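Putative arylalkylamine N-Acetyltransferase 7 (Aedes aegypti, PDB 4FD7) probably transfers an acetyl group to the amine nitrogen of an acceptor, as expected of a GNAT-family N-acetyltransferase. Local coordinates at residues K79-D84 with I103-S108; H47-F52 with D73-W78; V29-Q34 with L88-E93; S13-F18 with V33-E38. All blocks are in the same frame, centred on the assembly; numbering follows the deposited sequence.

Contact 1 of 4, residues K79-D84 with I103-S108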
# COMPACT_ATOMS: atom_id res chain seq x y z
N LYS A 79 7.06 5.15 9.45
CA LYS A 79 7.68 6.42 9.83
C LYS A 79 8.97 6.67 9.06
O LYS A 79 9.26 7.83 8.73
CB LYS A 79 7.91 6.53 11.34
CG LYS A 79 6.62 6.79 12.10
CD LYS A 79 6.85 7.16 13.55
CE LYS A 79 5.52 7.38 14.22
NZ LYS A 79 5.67 7.88 15.61
N ALA A 80 9.72 5.61 8.77
CA ALA A 80 10.90 5.77 7.91
C ALA A 80 10.53 6.13 6.48
O ALA A 80 11.29 6.83 5.79
CB ALA A 80 11.77 4.53 7.92
N MET A 81 9.37 5.66 6.02
CA MET A 81 8.95 5.92 4.63
C MET A 81 8.36 7.32 4.37
O MET A 81 8.57 7.88 3.30
CB MET A 81 7.93 4.88 4.18
CG MET A 81 8.47 3.45 4.12
SD MET A 81 7.12 2.28 3.88
CE MET A 81 6.56 2.74 2.25
N LEU A 82 7.60 7.85 5.32
CA LEU A 82 6.87 9.10 5.11
C LEU A 82 7.67 10.30 4.58
O LEU A 82 7.17 11.03 3.73
CB LEU A 82 6.11 9.51 6.38
CG LEU A 82 4.97 8.57 6.78
CD1 LEU A 82 4.64 8.75 8.25
CD2 LEU A 82 3.76 8.84 5.93
N PRO A 83 8.91 10.50 5.07
CA PRO A 83 9.68 11.66 4.59
C PRO A 83 10.04 11.62 3.12
O PRO A 83 10.60 12.62 2.64
CB PRO A 83 10.98 11.58 5.41
CG PRO A 83 10.62 10.83 6.63
CD PRO A 83 9.62 9.82 6.18
N ASP A 84 9.78 10.51 2.42
CA ASP A 84 10.05 10.46 0.99
C ASP A 84 9.02 11.31 0.25
O ASP A 84 9.19 11.60 -0.92
CB ASP A 84 10.05 9.03 0.46
CG ASP A 84 11.18 8.18 1.05
OD1 ASP A 84 12.11 8.75 1.65
OD2 ASP A 84 11.14 6.93 0.90
N ILE A 103 0.59 4.24 2.25
CA ILE A 103 1.98 4.60 2.54
C ILE A 103 2.87 4.04 1.43
O ILE A 103 2.91 2.83 1.22
CB ILE A 103 2.43 4.08 3.92
CG1 ILE A 103 1.47 4.57 5.01
CG2 ILE A 103 3.85 4.53 4.23
CD1 ILE A 103 1.51 6.08 5.23
N LEU A 104 3.57 4.93 0.73
CA LEU A 104 4.30 4.54 -0.46
C LEU A 104 5.77 4.93 -0.35
O LEU A 104 6.12 5.90 0.34
CB LEU A 104 3.71 5.23 -1.71
CG LEU A 104 2.21 5.20 -2.06
CD1 LEU A 104 1.98 5.93 -3.37
CD2 LEU A 104 1.69 3.80 -2.17
N ASP A 105 6.62 4.19 -1.04
CA ASP A 105 7.99 4.68 -1.27
C ASP A 105 8.51 4.16 -2.60
O ASP A 105 7.78 3.50 -3.33
CB ASP A 105 8.93 4.36 -0.10
CG ASP A 105 9.23 2.89 0.04
OD1 ASP A 105 8.69 2.05 -0.73
OD2 ASP A 105 10.00 2.55 0.96
N VAL A 106 9.77 4.44 -2.92
CA VAL A 106 10.31 3.96 -4.19
C VAL A 106 11.27 2.80 -3.97
O VAL A 106 12.20 2.89 -3.17
CB VAL A 106 10.95 5.11 -4.99
CG1 VAL A 106 11.61 4.60 -6.29
CG2 VAL A 106 9.88 6.16 -5.31
N ALA A 107 11.01 1.68 -4.65
CA ALA A 107 11.89 0.53 -4.63
C ALA A 107 12.94 0.74 -5.72
O ALA A 107 12.62 1.22 -6.81
CB ALA A 107 11.12 -0.75 -4.87
N SER A 108 14.19 0.42 -5.40
CA SER A 108 15.29 0.61 -6.34
C SER A 108 16.09 -0.66 -6.44
O SER A 108 16.15 -1.44 -5.49
CB SER A 108 16.19 1.76 -5.89
OG SER A 108 15.46 2.98 -5.81
O HOH W 1 6.23 8.34 1.48
O HOH W 2 11.60 4.53 2.09
O HOH W 3 11.25 6.49 -1.51

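Contact 2 of 4, residues H47-F52 with D73-W78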
# COMPACT_ATOMS: atom_id res chain seq x y z
N HIS A 47 -4.37 6.22 11.54
CA HIS A 47 -5.38 5.63 10.68
C HIS A 47 -4.89 4.23 10.28
O HIS A 47 -5.64 3.26 10.36
CB HIS A 47 -5.57 6.52 9.45
CG HIS A 47 -6.65 6.06 8.53
ND1 HIS A 47 -6.49 5.02 7.64
CD2 HIS A 47 -7.90 6.55 8.31
CE1 HIS A 47 -7.59 4.87 6.94
NE2 HIS A 47 -8.46 5.79 7.33
N MET A 48 -3.61 4.14 9.92
CA MET A 48 -3.07 2.85 9.50
C MET A 48 -3.18 1.85 10.66
O MET A 48 -3.54 0.70 10.45
CB MET A 48 -1.62 2.99 9.03
CG MET A 48 -1.44 3.80 7.73
SD MET A 48 -2.11 3.03 6.23
CE MET A 48 -1.07 1.60 6.07
N CYS A 49 -2.91 2.30 11.88
CA CYS A 49 -2.96 1.39 13.01
C CYS A 49 -4.39 1.01 13.35
O CYS A 49 -4.64 -0.09 13.84
CB CYS A 49 -2.32 2.05 14.22
SG CYS A 49 -0.57 2.26 13.99
N ASP A 50 -5.33 1.91 13.07
CA ASP A 50 -6.68 1.69 13.57
C ASP A 50 -7.42 0.75 12.66
O ASP A 50 -8.31 0.01 13.09
CB ASP A 50 -7.45 3.01 13.62
CG ASP A 50 -7.12 3.84 14.83
OD1 ASP A 50 -6.46 3.32 15.75
OD2 ASP A 50 -7.52 5.03 14.86
N TYR A 51 -7.05 0.79 11.39
CA TYR A 51 -7.80 0.06 10.39
C TYR A 51 -6.97 -0.99 9.66
O TYR A 51 -7.22 -2.19 9.81
CB TYR A 51 -8.47 1.05 9.44
CG TYR A 51 -9.27 2.09 10.20
CD1 TYR A 51 -10.38 1.72 10.96
CD2 TYR A 51 -8.90 3.43 10.18
CE1 TYR A 51 -11.11 2.66 11.66
CE2 TYR A 51 -9.64 4.38 10.88
CZ TYR A 51 -10.73 3.99 11.62
OH TYR A 51 -11.46 4.94 12.31
N PHE A 52 -6.00 -0.56 8.87
CA PHE A 52 -5.17 -1.49 8.11
C PHE A 52 -4.58 -2.61 8.97
O PHE A 52 -4.68 -3.79 8.61
CB PHE A 52 -4.06 -0.73 7.39
CG PHE A 52 -3.06 -1.60 6.70
CD1 PHE A 52 -3.33 -2.14 5.45
CD2 PHE A 52 -1.85 -1.88 7.30
CE1 PHE A 52 -2.39 -2.95 4.81
CE2 PHE A 52 -0.91 -2.69 6.68
CZ PHE A 52 -1.17 -3.22 5.44
N ASP A 73 7.05 -2.51 15.04
CA ASP A 73 7.78 -2.75 13.80
C ASP A 73 7.15 -2.01 12.63
O ASP A 73 7.82 -1.24 11.93
CB ASP A 73 7.84 -4.25 13.45
CG ASP A 73 8.82 -5.02 14.32
OD1 ASP A 73 9.84 -4.45 14.74
OD2 ASP A 73 8.55 -6.21 14.56
N VAL A 74 5.87 -2.28 12.38
CA VAL A 74 5.30 -1.70 11.19
C VAL A 74 5.27 -0.16 11.26
O VAL A 74 5.54 0.53 10.27
CB VAL A 74 3.92 -2.32 10.85
CG1 VAL A 74 2.86 -1.88 11.87
CG2 VAL A 74 3.54 -2.01 9.41
N VAL A 75 5.01 0.37 12.45
CA VAL A 75 5.03 1.82 12.62
C VAL A 75 6.44 2.40 12.40
O VAL A 75 6.58 3.47 11.78
CB VAL A 75 4.51 2.25 14.00
CG1 VAL A 75 4.65 3.73 14.19
CG2 VAL A 75 3.06 1.85 14.16
N ALA A 76 7.46 1.73 12.90
CA ALA A 76 8.83 2.18 12.63
C ALA A 76 9.07 2.26 11.12
O ALA A 76 9.62 3.27 10.61
CB ALA A 76 9.83 1.26 13.28
N LEU A 77 8.65 1.22 10.40
CA LEU A 77 8.78 1.20 8.93
C LEU A 77 8.06 2.35 8.22
O LEU A 77 8.68 3.07 7.39
CB LEU A 77 8.28 -0.14 8.36
CG LEU A 77 8.54 -0.32 6.86
CD1 LEU A 77 10.00 -0.02 6.60
CD2 LEU A 77 8.21 -1.73 6.40
N TRP A 78 6.77 2.50 8.49
CA TRP A 78 5.98 3.59 7.92
C TRP A 78 6.62 4.95 8.19
O TRP A 78 6.69 5.81 7.30
CB TRP A 78 4.57 3.59 8.48
CG TRP A 78 3.71 2.45 8.01
CD1 TRP A 78 3.73 1.87 6.76
CD2 TRP A 78 2.68 1.79 8.75
NE1 TRP A 78 2.78 0.88 6.69
CE2 TRP A 78 2.12 0.80 7.90
CE3 TRP A 78 2.18 1.92 10.05
CZ2 TRP A 78 1.09 -0.04 8.31
CZ3 TRP A 78 1.16 1.08 10.46
CH2 TRP A 78 0.63 0.11 9.59

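Contact 3 of 4, residues V29-Q34 with L88-E93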
# COMPACT_ATOMS: atom_id res chain seq x y z
N VAL A 29 -20.86 12.64 -3.62
CA VAL A 29 -20.12 13.77 -3.12
C VAL A 29 -18.75 13.64 -3.78
O VAL A 29 -18.47 12.61 -4.40
CB VAL A 29 -20.04 13.74 -1.59
CG1 VAL A 29 -19.27 12.51 -1.12
CG2 VAL A 29 -19.46 15.04 -1.03
N TRP A 30 -17.93 14.67 -3.68
CA TRP A 30 -16.61 14.63 -4.30
C TRP A 30 -15.57 14.25 -3.27
O TRP A 30 -15.66 14.63 -2.11
CB TRP A 30 -16.26 15.99 -4.89
CG TRP A 30 -16.87 16.25 -6.20
CD1 TRP A 30 -18.03 16.93 -6.44
CD2 TRP A 30 -16.36 15.87 -7.48
NE1 TRP A 30 -18.28 16.98 -7.79
CE2 TRP A 30 -17.26 16.33 -8.45
CE3 TRP A 30 -15.22 15.17 -7.89
CZ2 TRP A 30 -17.07 16.12 -9.82
CZ3 TRP A 30 -15.03 14.95 -9.25
CH2 TRP A 30 -15.95 15.43 -10.20
N TYR A 31 -14.57 13.49 -3.72
CA TYR A 31 -13.42 13.16 -2.90
C TYR A 31 -12.17 13.54 -3.69
O TYR A 31 -12.23 13.72 -4.90
CB TYR A 31 -13.36 11.65 -2.65
CG TYR A 31 -14.50 11.07 -1.84
CD1 TYR A 31 -14.36 10.84 -0.47
CD2 TYR A 31 -15.70 10.73 -2.44
CE1 TYR A 31 -15.40 10.29 0.28
CE2 TYR A 31 -16.74 10.19 -1.71
CZ TYR A 31 -16.58 9.97 -0.35
OH TYR A 31 -17.62 9.42 0.38
N ARG A 32 -11.04 13.63 -3.01
CA ARG A 32 -9.77 13.82 -3.70
C ARG A 32 -8.71 12.89 -3.12
O ARG A 32 -8.82 12.46 -1.96
CB ARG A 32 -9.30 15.27 -3.59
CG ARG A 32 -9.03 15.72 -2.16
CD ARG A 32 -8.65 17.18 -2.11
NE ARG A 32 -8.29 17.61 -0.76
CZ ARG A 32 -9.17 17.98 0.17
NH1 ARG A 32 -10.47 17.99 -0.10
NH2 ARG A 32 -8.74 18.35 1.37
N VAL A 33 -7.71 12.58 -3.94
CA VAL A 33 -6.51 11.88 -3.50
C VAL A 33 -5.33 12.83 -3.73
O VAL A 33 -5.17 13.37 -4.84
CB VAL A 33 -6.27 10.59 -4.29
CG1 VAL A 33 -5.13 9.78 -3.62
CG2 VAL A 33 -7.55 9.76 -4.39
N GLN A 34 -4.52 13.04 -2.70
CA GLN A 34 -3.45 14.03 -2.78
C GLN A 34 -2.24 13.62 -1.97
O GLN A 34 -2.30 12.67 -1.19
CB GLN A 34 -3.94 15.39 -2.25
CG GLN A 34 -4.37 15.36 -0.78
CD GLN A 34 -4.45 16.75 -0.17
OE1 GLN A 34 -5.49 17.42 -0.23
NE2 GLN A 34 -3.37 17.18 0.45
N LEU A 88 0.08 8.77 -0.17
CA LEU A 88 -1.15 9.36 -0.69
C LEU A 88 -2.32 9.29 0.30
O LEU A 88 -2.45 8.32 1.04
CB LEU A 88 -1.52 8.68 -2.00
CG LEU A 88 -0.53 8.94 -3.15
CD1 LEU A 88 -0.90 8.13 -4.38
CD2 LEU A 88 -0.52 10.43 -3.47
N VAL A 89 -3.18 10.31 0.31
CA VAL A 89 -4.28 10.36 1.26
C VAL A 89 -5.56 10.78 0.55
O VAL A 89 -5.52 11.57 -0.40
CB VAL A 89 -3.98 11.33 2.45
CG1 VAL A 89 -3.80 12.79 1.98
CG2 VAL A 89 -5.08 11.26 3.50
N CYS A 90 -6.69 10.24 1.00
CA CYS A 90 -7.99 10.58 0.42
C CYS A 90 -8.81 11.40 1.41
O CYS A 90 -8.92 11.05 2.60
CB CYS A 90 -8.77 9.30 0.03
SG CYS A 90 -10.43 9.56 -0.70
N PHE A 91 -9.38 12.50 0.91
CA PHE A 91 -10.30 13.31 1.72
C PHE A 91 -11.61 13.45 0.99
O PHE A 91 -11.65 13.47 -0.23
CB PHE A 91 -9.75 14.72 1.97
CG PHE A 91 -8.49 14.76 2.79
CD1 PHE A 91 -8.48 14.34 4.12
CD2 PHE A 91 -7.31 15.26 2.24
CE1 PHE A 91 -7.29 14.40 4.88
CE2 PHE A 91 -6.13 15.32 2.99
CZ PHE A 91 -6.12 14.89 4.31
N ARG A 92 -12.70 13.56 1.75
CA ARG A 92 -13.99 13.96 1.22
C ARG A 92 -14.06 15.49 1.26
O ARG A 92 -13.70 16.10 2.26
CB ARG A 92 -15.10 13.37 2.10
CG ARG A 92 -16.52 13.58 1.59
CD ARG A 92 -17.47 12.82 2.49
NE ARG A 92 -17.17 13.11 3.89
CZ ARG A 92 -18.02 13.68 4.73
NH1 ARG A 92 -19.25 13.99 4.33
NH2 ARG A 92 -17.66 13.92 5.99
N GLU A 93 -14.48 16.11 0.16
CA GLU A 93 -14.63 17.56 0.10
C GLU A 93 -15.57 18.02 1.20
O GLU A 93 -16.70 17.54 1.28
CB GLU A 93 -15.20 18.01 -1.25
CG GLU A 93 -14.41 17.58 -2.46
CD GLU A 93 -13.02 18.17 -2.51
OE1 GLU A 93 -12.16 17.53 -3.15
OE2 GLU A 93 -12.81 19.26 -1.92
O HOH W 4 -12.22 16.26 -5.36

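Contact 4 of 4, residues S13-F18 with V33-E38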
# COMPACT_ATOMS: atom_id res chain seq x y z
N SER A 13 0.39 18.24 -3.70
CA SER A 13 -0.39 18.30 -4.92
C SER A 13 -1.63 17.44 -4.82
O SER A 13 -1.62 16.40 -4.16
CB SER A 13 0.44 17.81 -6.10
OG SER A 13 1.52 18.70 -6.33
N VAL A 14 -2.69 17.87 -5.49
CA VAL A 14 -3.85 17.01 -5.66
C VAL A 14 -3.71 16.22 -6.94
O VAL A 14 -3.55 16.79 -8.03
CB VAL A 14 -5.16 17.82 -5.67
CG1 VAL A 14 -6.36 16.87 -5.86
CG2 VAL A 14 -5.29 18.61 -4.38
N TRP A 15 -3.77 14.90 -6.84
CA TRP A 15 -3.50 14.06 -8.00
C TRP A 15 -4.73 13.57 -8.73
O TRP A 15 -4.68 13.34 -9.94
CB TRP A 15 -2.62 12.87 -7.61
CG TRP A 15 -1.28 13.30 -7.07
CD1 TRP A 15 -0.81 13.14 -5.80
CD2 TRP A 15 -0.24 13.98 -7.79
NE1 TRP A 15 0.45 13.67 -5.68
CE2 TRP A 15 0.82 14.19 -6.88
CE3 TRP A 15 -0.11 14.43 -9.10
CZ2 TRP A 15 2.00 14.85 -7.25
CZ3 TRP A 15 1.07 15.09 -9.47
CH2 TRP A 15 2.11 15.28 -8.55
N HIS A 16 -5.82 13.37 -7.99
CA HIS A 16 -7.00 12.73 -8.56
C HIS A 16 -8.27 13.19 -7.83
O HIS A 16 -8.25 13.43 -6.63
CB HIS A 16 -6.83 11.22 -8.46
CG HIS A 16 -7.96 10.42 -9.04
ND1 HIS A 16 -8.41 10.60 -10.33
CD2 HIS A 16 -8.70 9.42 -8.52
CE1 HIS A 16 -9.39 9.75 -10.57
NE2 HIS A 16 -9.59 9.02 -9.49
N ARG A 17 -9.36 13.33 -8.57
CA ARG A 17 -10.66 13.64 -7.97
C ARG A 17 -11.72 12.71 -8.54
O ARG A 17 -11.64 12.31 -9.70
CB ARG A 17 -11.06 15.10 -8.22
CG ARG A 17 -10.11 16.14 -7.63
CD ARG A 17 -10.66 17.54 -7.83
NE ARG A 17 -9.69 18.60 -7.54
CZ ARG A 17 -9.51 19.14 -6.34
NH1 ARG A 17 -10.21 18.72 -5.30
NH2 ARG A 17 -8.62 20.11 -6.18
N PHE A 18 -12.71 12.37 -7.73
CA PHE A 18 -13.73 11.44 -8.18
C PHE A 18 -14.99 11.60 -7.35
O PHE A 18 -14.95 12.13 -6.23
CB PHE A 18 -13.21 10.00 -8.08
CG PHE A 18 -12.91 9.56 -6.67
CD1 PHE A 18 -13.89 8.94 -5.91
CD2 PHE A 18 -11.67 9.79 -6.10
CE1 PHE A 18 -13.63 8.54 -4.61
CE2 PHE A 18 -11.40 9.39 -4.79
CZ PHE A 18 -12.37 8.75 -4.05
N VAL A 33 -7.71 12.58 -3.94
CA VAL A 33 -6.51 11.88 -3.50
C VAL A 33 -5.33 12.83 -3.73
O VAL A 33 -5.17 13.37 -4.84
CB VAL A 33 -6.27 10.59 -4.29
CG1 VAL A 33 -5.13 9.78 -3.62
CG2 VAL A 33 -7.55 9.76 -4.39
N GLN A 34 -4.52 13.04 -2.70
CA GLN A 34 -3.45 14.03 -2.78
C GLN A 34 -2.24 13.62 -1.97
O GLN A 34 -2.30 12.67 -1.19
CB GLN A 34 -3.94 15.39 -2.25
CG GLN A 34 -4.37 15.36 -0.78
CD GLN A 34 -4.45 16.75 -0.17
OE1 GLN A 34 -5.49 17.42 -0.23
NE2 GLN A 34 -3.37 17.18 0.45
N ASP A 35 -1.14 14.35 -2.15
CA ASP A 35 0.04 14.18 -1.30
C ASP A 35 -0.38 14.31 0.16
O ASP A 35 -1.19 15.18 0.50
CB ASP A 35 1.09 15.25 -1.57
CG ASP A 35 1.80 15.06 -2.89
OD1 ASP A 35 2.11 13.91 -3.27
OD2 ASP A 35 2.06 16.10 -3.55
N LEU A 36 0.17 13.46 1.01
CA LEU A 36 -0.12 13.51 2.44
C LEU A 36 0.68 14.65 3.07
O LEU A 36 1.91 14.61 3.06
CB LEU A 36 0.28 12.18 3.09
CG LEU A 36 0.16 12.16 4.62
CD1 LEU A 36 -1.31 12.19 5.03
CD2 LEU A 36 0.86 10.92 5.21
N PRO A 37 -0.01 15.69 3.59
CA PRO A 37 0.69 16.82 4.20
C PRO A 37 1.48 16.39 5.42
O PRO A 37 1.06 15.49 6.15
CB PRO A 37 -0.45 17.77 4.61
CG PRO A 37 -1.61 17.39 3.73
CD PRO A 37 -1.47 15.89 3.56
N GLU A 38 2.63 17.02 5.65
CA GLU A 38 3.47 16.64 6.78
C GLU A 38 2.71 16.70 8.11
O GLU A 38 2.85 15.81 8.95
CB GLU A 38 4.73 17.49 6.83
CG GLU A 38 5.66 17.29 5.62
CD GLU A 38 7.03 16.74 6.01
OE1 GLU A 38 7.25 16.55 7.23
OE2 GLU A 38 7.87 16.49 5.11

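Contact 1 of 4, residues K79-D84 with I103-S108
D84 OD2 faces D105 across this contact and is approached by two waters. One water donates to it at 2.5 Å and accepts the backbone N-H of V106 at 2.9 Å. The other lies between the two acids, within bonding distance of D84 OD2 and of D105 OD2. The carboxylates run alongside and point the same way; their planes are 20° apart, and D84 OD2 lies 4.5 Å from D105 OD2. Like charges this near would be expected to repel, and the water between them may soften the effect. A third water donates to both M81 O and L104 O. M81 O also accepts the N-H of D84, so M81 O is met by two donors.

This is where helix 68-81 of the GNAT fold, passing into a 3-10 turn, comes down on strand 98-108 of the five-stranded antiparallel sheet. The dry part of the join is made by M81, whose chain turns at its last torsion (chi3 65°) and lays CE across the strand. CE ends 3.5 Å from D105 CG and 3.8 Å from I103 CG2, and it also touches the carbonyl carbon of L104. M81 CE sits over the flat face of the D105 carboxylate, nearly equidistant from CB, OD1 and OD2. Next along, L82 CD2 meets I103 CD1 at 3.6 Å, methyl against methyl. L82 packs also on L36, F41 and I45, and M81 on M151 of the neighbouring strand 146-155.

Contact 2 of 4, residues H47-F52 with D73-W78
Helices 41-55 and 68-81, two of the three helices that lie between strands 28-35 and 88-92, meet here through the indole of W78. Their local axes come within 11.2 Å and their directions differ by 135°, a spacing wide enough for large side chains to fill the interface. M48 occupies one face of the indole: its CB stands 3.9 Å from the centroid of the six-membered ring, over the face. Two successive bends, the second at chi3 -65°, then fold the chain back and bring CE within 3.5 Å of W78 CZ2. M48 SD remains above the same face, farther off, as a Met-aromatic contact. V74 CG2, from W78's own helix, lies against the opposite face, so the ring is sandwiched between the two.

The rim is held as well. F52 CD2 approaches W78 CZ2 to 3.6 Å at the indole edge; the two aromatic planes are inclined by 66°. C49 SG also lies at the edge, 4.1 Å from W78 CZ3, and touches V75 CG2 at 3.7 Å. No hydrogen bond links the helices here. The indole N-H, W78 NE1, instead bonds to M151 O of strand 146-155, which ties the helix to the sheet and, with the packing on both faces, should limit rotation of the ring. Long helices between early strands, packed on one another and on the sheet, fit the GNAT fold.

Contact 3 of 4, residues V29-Q34 with L88-E93
R32 and F91 form a hydrogen-bonded antiparallel pair at the middle of this contact, R32 N reaching F91 O at 2.9 Å and F91 N returning to R32 O. Q34 and V89 repeat the pattern; V33 with C90 is the non-hydrogen-bonded pair between them, and Y31 with R92 is another on the far side of R32. Strands 28-35 and 88-92 are therefore in regular register within the GNAT sheet.

The face bearing R32, Q34, V89 and F91 is tightly packed. R32 stretches out from CG to NE, and its NE donates to Q34 OE1 at 2.9 Å, almost straight (171°) and in the guanidinium plane. F91 CB lies 3.7 Å above that plane, over its centre. The Q34 amide stands nearly perpendicular (88°) to the F91 ring and meets its edge, and Q34 CG touches V89 CG1 at 3.8 Å. On the other face R92 CG makes an off-centre CH-pi contact with the Y31 ring, and R92 NH1 pairs with D22.

Toward V29, W30 and E93 the contact opens to solvent. W30 is exposed, and mainly its CB touches E93 CG, at 3.4 Å. E93 N bonds to W30 O, and a water donates to both Y31 O and E93 OE1. E93 OE2 makes a salt bridge to R32 NH1 at 3.2 Å, with the carboxylate also paired to R17 of the next strand. The guanidinium is bonded at NE by Q34 and at NH1 by E93, which should hold its plane against F91 and probably offsets part of its charge.

Contact 4 of 4, residues S13-F18 with V33-E38
S13 N donates to D35 OD2 at 2.7 Å, meeting the oxygen on its anti side, 30° out of the carboxylate plane. S13 O takes the N-H of D35 in return, at 2.9 Å, and S13 OG hydrogen-bonds to P10 O. V14 follows, opposite Q34 in a non-hydrogen-bonded pair, with V14 CG2 touching Q34 CB at 4.1 Å; Q34 NE2 bonds to D35 O, which lies in the amide plane and should fix the amide's rotation.

At W15 the register slips. W15 N and H16 N both bond to V33 O, at 2.9 and 3.2 Å, and W15 takes a helix-like psi of -31°. Two residues thus face one, a classic beta bulge in the hairpin of strands 14-21 and 28-35 at the edge of the five-stranded sheet. The W15 indole swings back along the hairpin, where its NE1 donates to D35 OD1 at 2.9 Å. The acceptor lies in the ring plane, but the bond arrives from above the carboxylate, 63° out of its plane. D35 thus spends one oxygen on S13 and the other on W15, and its OD2 also has a salt bridge to R5.

H16 closes the bulge by accepting V33 N at H16 O, 2.9 Å, while its ring edge lies loosely beside V33 CG2 and its NE2 bonds to E167. Beyond it, F18 brings CE2 to 3.9 Å from V33 CG2, again at a ring edge.

Contacts 3 and 4 have centres about 7 Å apart and share V33 and Q34: strand 28-35 pairs with 14-21 on one side and 88-92 on the other, and R17 to E93 bridges the two contacts. The centres of contacts 1 and 2, which both use helix 68-81, are about 13 Å apart, and I103 touches both W78 and M48. Contact 1 reaches contact 3 through L104 on L88 and contact 4 through L82 on L36, while contact 2 touches neither. Along the chain contact 4 closes first, contact 2 is nested inside the loop closed by contact 3, and contact 1 alternates with contact 3. In this GNAT fold contacts 3 and 4 build the sheet, contact 2 packs two helices together, and contact 1 sets helix 68-81 on the sheet.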